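Local coordinates for DUF115 domain-containing protein (Magnetospirillum magneticum AMB-1, PDB 5MU5), which probably transfers a sugar onto flagellin as a Maf-type glycosyltransferase and is involved in forming the bacterial flagellum, at residues A[253-265]-A[528-541]. Sequence-based numbering, arbitrary orientation.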
# COMPACT_ATOMS: atom_id res chain seq x y z
N TYR A 253 -5.16 10.62 20.06
CA TYR A 253 -5.98 11.52 20.86
C TYR A 253 -5.38 11.63 22.25
O TYR A 253 -5.10 12.72 22.72
CB TYR A 253 -7.41 11.00 20.94
CG TYR A 253 -8.36 11.79 21.82
CD1 TYR A 253 -8.26 11.71 23.21
CD2 TYR A 253 -9.37 12.57 21.27
CE1 TYR A 253 -9.13 12.42 24.02
CE2 TYR A 253 -10.24 13.28 22.08
CZ TYR A 253 -10.10 13.19 23.45
OH TYR A 253 -10.96 13.87 24.27
N LYS A 254 -5.14 10.49 22.90
CA LYS A 254 -4.64 10.48 24.27
C LYS A 254 -3.22 11.00 24.35
O LYS A 254 -2.86 11.63 25.31
CB LYS A 254 -4.67 9.08 24.86
CG LYS A 254 -6.04 8.46 24.90
CD LYS A 254 -6.97 9.17 25.84
CE LYS A 254 -6.58 8.88 27.27
NZ LYS A 254 -7.56 9.49 28.19
N ASN A 255 -2.41 10.70 23.35
CA ASN A 255 -1.04 11.18 23.33
C ASN A 255 -0.94 12.70 23.26
O ASN A 255 -0.01 13.27 23.78
CB ASN A 255 -0.29 10.58 22.15
CG ASN A 255 0.19 9.17 22.43
OD1 ASN A 255 0.46 8.82 23.58
ND2 ASN A 255 0.32 8.36 21.38
N MET A 256 -1.90 13.34 22.61
CA MET A 256 -1.81 14.78 22.37
C MET A 256 -2.69 15.65 23.22
O MET A 256 -2.49 16.85 23.24
CB MET A 256 -2.13 15.04 20.92
CG MET A 256 -1.04 14.55 20.00
SD MET A 256 -1.63 14.69 18.33
CE MET A 256 -1.74 16.48 18.15
N ARG A 257 -3.67 15.05 23.89
CA ARG A 257 -4.65 15.73 24.71
C ARG A 257 -4.00 16.61 25.77
O ARG A 257 -4.26 17.81 25.82
CB ARG A 257 -5.54 14.69 25.41
CG ARG A 257 -6.67 15.26 26.25
CD ARG A 257 -7.74 15.87 25.35
NE ARG A 257 -8.73 16.61 26.09
CZ ARG A 257 -8.60 17.88 26.48
NH1 ARG A 257 -7.49 18.56 26.22
NH2 ARG A 257 -9.59 18.46 27.15
N ASP A 258 -3.18 15.99 26.61
CA ASP A 258 -2.61 16.58 27.82
C ASP A 258 -1.10 16.57 27.82
O ASP A 258 -0.46 15.98 26.96
CB ASP A 258 -2.96 15.72 29.05
CG ASP A 258 -4.44 15.52 29.23
OD1 ASP A 258 -5.11 16.41 29.81
OD2 ASP A 258 -4.93 14.43 28.86
N GLY A 259 -0.54 17.20 28.85
CA GLY A 259 0.87 17.09 29.19
C GLY A 259 1.92 17.54 28.21
O GLY A 259 1.65 17.97 27.07
N ARG A 260 3.15 17.44 28.69
CA ARG A 260 4.28 17.81 27.90
C ARG A 260 4.55 16.74 26.84
O ARG A 260 4.50 15.54 27.09
CB ARG A 260 5.53 18.02 28.77
CG ARG A 260 5.50 19.27 29.65
CD ARG A 260 6.90 19.63 30.16
NE ARG A 260 7.45 18.59 31.05
CZ ARG A 260 7.23 18.50 32.36
NH1 ARG A 260 6.45 19.38 32.99
NH2 ARG A 260 7.79 17.52 33.06
N TYR A 261 4.77 17.21 25.62
CA TYR A 261 5.34 16.40 24.59
C TYR A 261 5.79 17.40 23.56
O TYR A 261 5.40 18.56 23.61
CB TYR A 261 4.33 15.41 23.99
CG TYR A 261 3.19 16.05 23.27
CD1 TYR A 261 3.31 16.41 21.93
CD2 TYR A 261 1.99 16.30 23.91
CE1 TYR A 261 2.25 16.99 21.26
CE2 TYR A 261 0.91 16.87 23.25
CZ TYR A 261 1.05 17.22 21.92
OH TYR A 261 0.01 17.81 21.25
N SER A 262 6.62 16.93 22.64
CA SER A 262 7.07 17.73 21.53
C SER A 262 6.85 16.96 20.23
O SER A 262 6.48 15.79 20.25
CB SER A 262 8.54 18.08 21.69
OG SER A 262 8.76 18.83 22.87
N ILE A 263 7.05 17.66 19.12
CA ILE A 263 6.77 17.16 17.79
C ILE A 263 8.04 17.22 16.98
O ILE A 263 8.71 18.24 16.97
CB ILE A 263 5.76 18.05 17.07
CG1 ILE A 263 4.46 18.18 17.87
CG2 ILE A 263 5.44 17.46 15.70
CD1 ILE A 263 3.82 16.84 18.18
N LEU A 264 8.35 16.13 16.29
CA LEU A 264 9.53 16.06 15.44
C LEU A 264 9.41 16.92 14.19
O LEU A 264 8.37 16.99 13.55
CB LEU A 264 9.80 14.61 15.06
CG LEU A 264 11.09 14.34 14.30
CD1 LEU A 264 11.60 12.93 14.55
CD2 LEU A 264 10.90 14.55 12.80
N GLN A 265 10.53 17.55 13.82
CA GLN A 265 10.60 18.47 12.68
C GLN A 265 11.87 18.15 11.86
O GLN A 265 12.87 17.77 12.42
CB GLN A 265 10.64 19.88 13.22
CG GLN A 265 10.33 20.96 12.23
CD GLN A 265 9.94 22.26 12.93
OE1 GLN A 265 9.11 23.01 12.43
NE2 GLN A 265 10.50 22.50 14.10
N SER A 528 15.01 22.04 17.96
CA SER A 528 14.13 21.86 16.78
C SER A 528 12.78 21.18 17.10
O SER A 528 11.82 21.31 16.35
CB SER A 528 14.87 21.08 15.70
OG SER A 528 15.03 19.72 16.09
N PHE A 529 12.72 20.44 18.21
CA PHE A 529 11.46 19.89 18.66
C PHE A 529 10.46 21.01 19.02
O PHE A 529 10.67 21.76 19.97
CB PHE A 529 11.67 19.02 19.91
CG PHE A 529 12.58 17.83 19.72
CD1 PHE A 529 12.71 17.20 18.48
CD2 PHE A 529 13.25 17.28 20.81
CE1 PHE A 529 13.51 16.09 18.33
CE2 PHE A 529 14.05 16.16 20.67
CZ PHE A 529 14.18 15.57 19.42
N ARG A 530 9.37 21.09 18.26
CA ARG A 530 8.27 21.99 18.54
C ARG A 530 7.44 21.48 19.74
O ARG A 530 6.92 20.37 19.71
CB ARG A 530 7.39 22.08 17.29
CG ARG A 530 6.28 23.13 17.40
CD ARG A 530 5.31 23.05 16.22
NE ARG A 530 3.91 23.25 16.63
CZ ARG A 530 2.86 23.23 15.81
NH1 ARG A 530 3.02 23.02 14.51
NH2 ARG A 530 1.64 23.41 16.29
N PRO A 531 7.31 22.29 20.80
CA PRO A 531 6.49 21.84 21.95
C PRO A 531 5.01 21.66 21.61
O PRO A 531 4.46 22.42 20.83
CB PRO A 531 6.64 22.98 22.98
CG PRO A 531 7.81 23.79 22.51
CD PRO A 531 7.89 23.63 21.02
N GLY A 532 4.38 20.65 22.18
CA GLY A 532 2.96 20.38 21.95
C GLY A 532 2.11 20.74 23.16
O GLY A 532 2.28 20.17 24.25
N GLY A 533 1.19 21.68 22.98
CA GLY A 533 0.26 22.04 24.05
C GLY A 533 -1.12 21.47 23.80
O GLY A 533 -1.30 20.55 22.99
N GLU A 534 -2.09 22.00 24.53
CA GLU A 534 -3.49 21.68 24.31
C GLU A 534 -3.98 22.49 23.15
O GLU A 534 -4.99 22.14 22.55
CB GLU A 534 -4.33 22.02 25.52
CG GLU A 534 -4.07 21.13 26.71
CD GLU A 534 -4.76 21.65 27.96
OE1 GLU A 534 -5.97 21.98 27.88
OE2 GLU A 534 -4.10 21.70 29.01
N GLU A 535 -3.29 23.59 22.85
CA GLU A 535 -3.65 24.44 21.72
C GLU A 535 -3.67 23.57 20.47
O GLU A 535 -4.63 23.61 19.69
CB GLU A 535 -2.64 25.59 21.51
CG GLU A 535 -2.59 26.67 22.59
CD GLU A 535 -1.77 26.29 23.82
OE1 GLU A 535 -1.10 25.23 23.85
OE2 GLU A 535 -1.79 27.09 24.79
N LEU A 536 -2.62 22.77 20.29
CA LEU A 536 -2.52 21.93 19.11
C LEU A 536 -3.66 20.92 19.09
O LEU A 536 -4.33 20.77 18.07
CB LEU A 536 -1.18 21.20 19.06
CG LEU A 536 -1.04 20.30 17.84
CD1 LEU A 536 -1.38 21.04 16.54
CD2 LEU A 536 0.37 19.71 17.79
N PHE A 537 -3.88 20.25 20.22
CA PHE A 537 -4.97 19.30 20.28
C PHE A 537 -6.30 19.93 19.84
O PHE A 537 -7.00 19.36 19.01
CB PHE A 537 -5.09 18.67 21.67
CG PHE A 537 -6.33 17.87 21.84
CD1 PHE A 537 -6.41 16.56 21.36
CD2 PHE A 537 -7.46 18.43 22.43
CE1 PHE A 537 -7.58 15.83 21.49
CE2 PHE A 537 -8.63 17.70 22.57
CZ PHE A 537 -8.69 16.40 22.09
N HIS A 538 -6.66 21.07 20.41
CA HIS A 538 -7.95 21.69 20.11
C HIS A 538 -8.04 22.17 18.68
O HIS A 538 -9.09 22.05 18.05
CB HIS A 538 -8.25 22.84 21.07
CG HIS A 538 -8.56 22.39 22.46
ND1 HIS A 538 -9.61 21.55 22.75
CD2 HIS A 538 -7.96 22.65 23.64
CE1 HIS A 538 -9.65 21.32 24.05
NE2 HIS A 538 -8.65 21.98 24.61
N ASP A 539 -6.95 22.73 18.17
CA ASP A 539 -6.89 23.15 16.79
C ASP A 539 -7.26 21.99 15.87
O ASP A 539 -8.11 22.14 14.99
CB ASP A 539 -5.49 23.65 16.44
CG ASP A 539 -5.37 24.07 15.00
OD1 ASP A 539 -6.08 25.01 14.59
OD2 ASP A 539 -4.57 23.45 14.28
N ARG A 540 -6.64 20.83 16.09
CA ARG A 540 -6.92 19.64 15.28
C ARG A 540 -8.31 19.03 15.57
O ARG A 540 -9.11 18.88 14.67
CB ARG A 540 -5.83 18.58 15.46
CG ARG A 540 -4.40 19.01 15.08
CD ARG A 540 -4.22 19.20 13.57
NE ARG A 540 -4.86 20.43 13.11
CZ ARG A 540 -5.06 20.76 11.84
NH1 ARG A 540 -4.68 19.95 10.86
NH2 ARG A 540 -5.67 21.91 11.56
N TRP A 541 -8.59 18.71 16.82
CA TRP A 541 -9.85 18.03 17.19
C TRP A 541 -11.15 18.79 16.92
O TRP A 541 -12.10 18.21 16.38
CB TRP A 541 -9.83 17.68 18.67
CG TRP A 541 -10.94 16.80 19.09
CD1 TRP A 541 -11.99 17.14 19.89
CD2 TRP A 541 -11.12 15.42 18.75
NE1 TRP A 541 -12.81 16.05 20.08
CE2 TRP A 541 -12.30 14.98 19.39
CE3 TRP A 541 -10.39 14.51 18.00
CZ2 TRP A 541 -12.78 13.69 19.27
CZ3 TRP A 541 -10.85 13.22 17.89
CH2 TRP A 541 -12.04 12.82 18.53
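Phe537 presents an edge to Tyr253 and a face to Arg257; with CG anti to its backbone N (chi1 170°), the ring leaves helix 534-541 toward the end of helix 242-257. Its CB lies 3.5 Å from Met256 O, and CG and CD1 pass the CA of Arg257. CE1 and CZ form the edge directed at the Tyr253 face, CZ reaching Tyr253 CE2 at 3.5 Å; an interplanar angle of 85° identifies a T-shaped pair. CE2 and CZ also lie under Arg257 CD, 3.6 Å from the Phe537 ring centroid as a CH-pi contact. Beyond it the guanidinium runs over the same face, its plane only 6° from that of the ring, and CD2 lies 3.8 Å from Arg257 NH1. Tyr253 repeats the T-shape, its own edge meeting the Trp541 face.

Past these helices the two segments pair as short antiparallel strands: Ile263 N donates to Arg530 O (2.8 Å), Arg530 N returns a bond to Ile263 O, and Gly532 N reaches Tyr261 O (2.7 Å). Gly532 CA packs over the Tyr261 ring, 3.9 Å from its centroid. Farther along, Gln265 NE2 donates to Ser528 O at 2.9 Å. Strand 530-531, outermost in the mixed sheet, thereby joins the MptE-like region through strand 262-263, which adjoins parallel strand 363-367.

Glu648 OE2 accepts a hydrogen bond from Tyr253 OH and forms a salt bridge with Arg257 NE, probably offsetting the arginine's charge, while backbone bonding fixes the strand register.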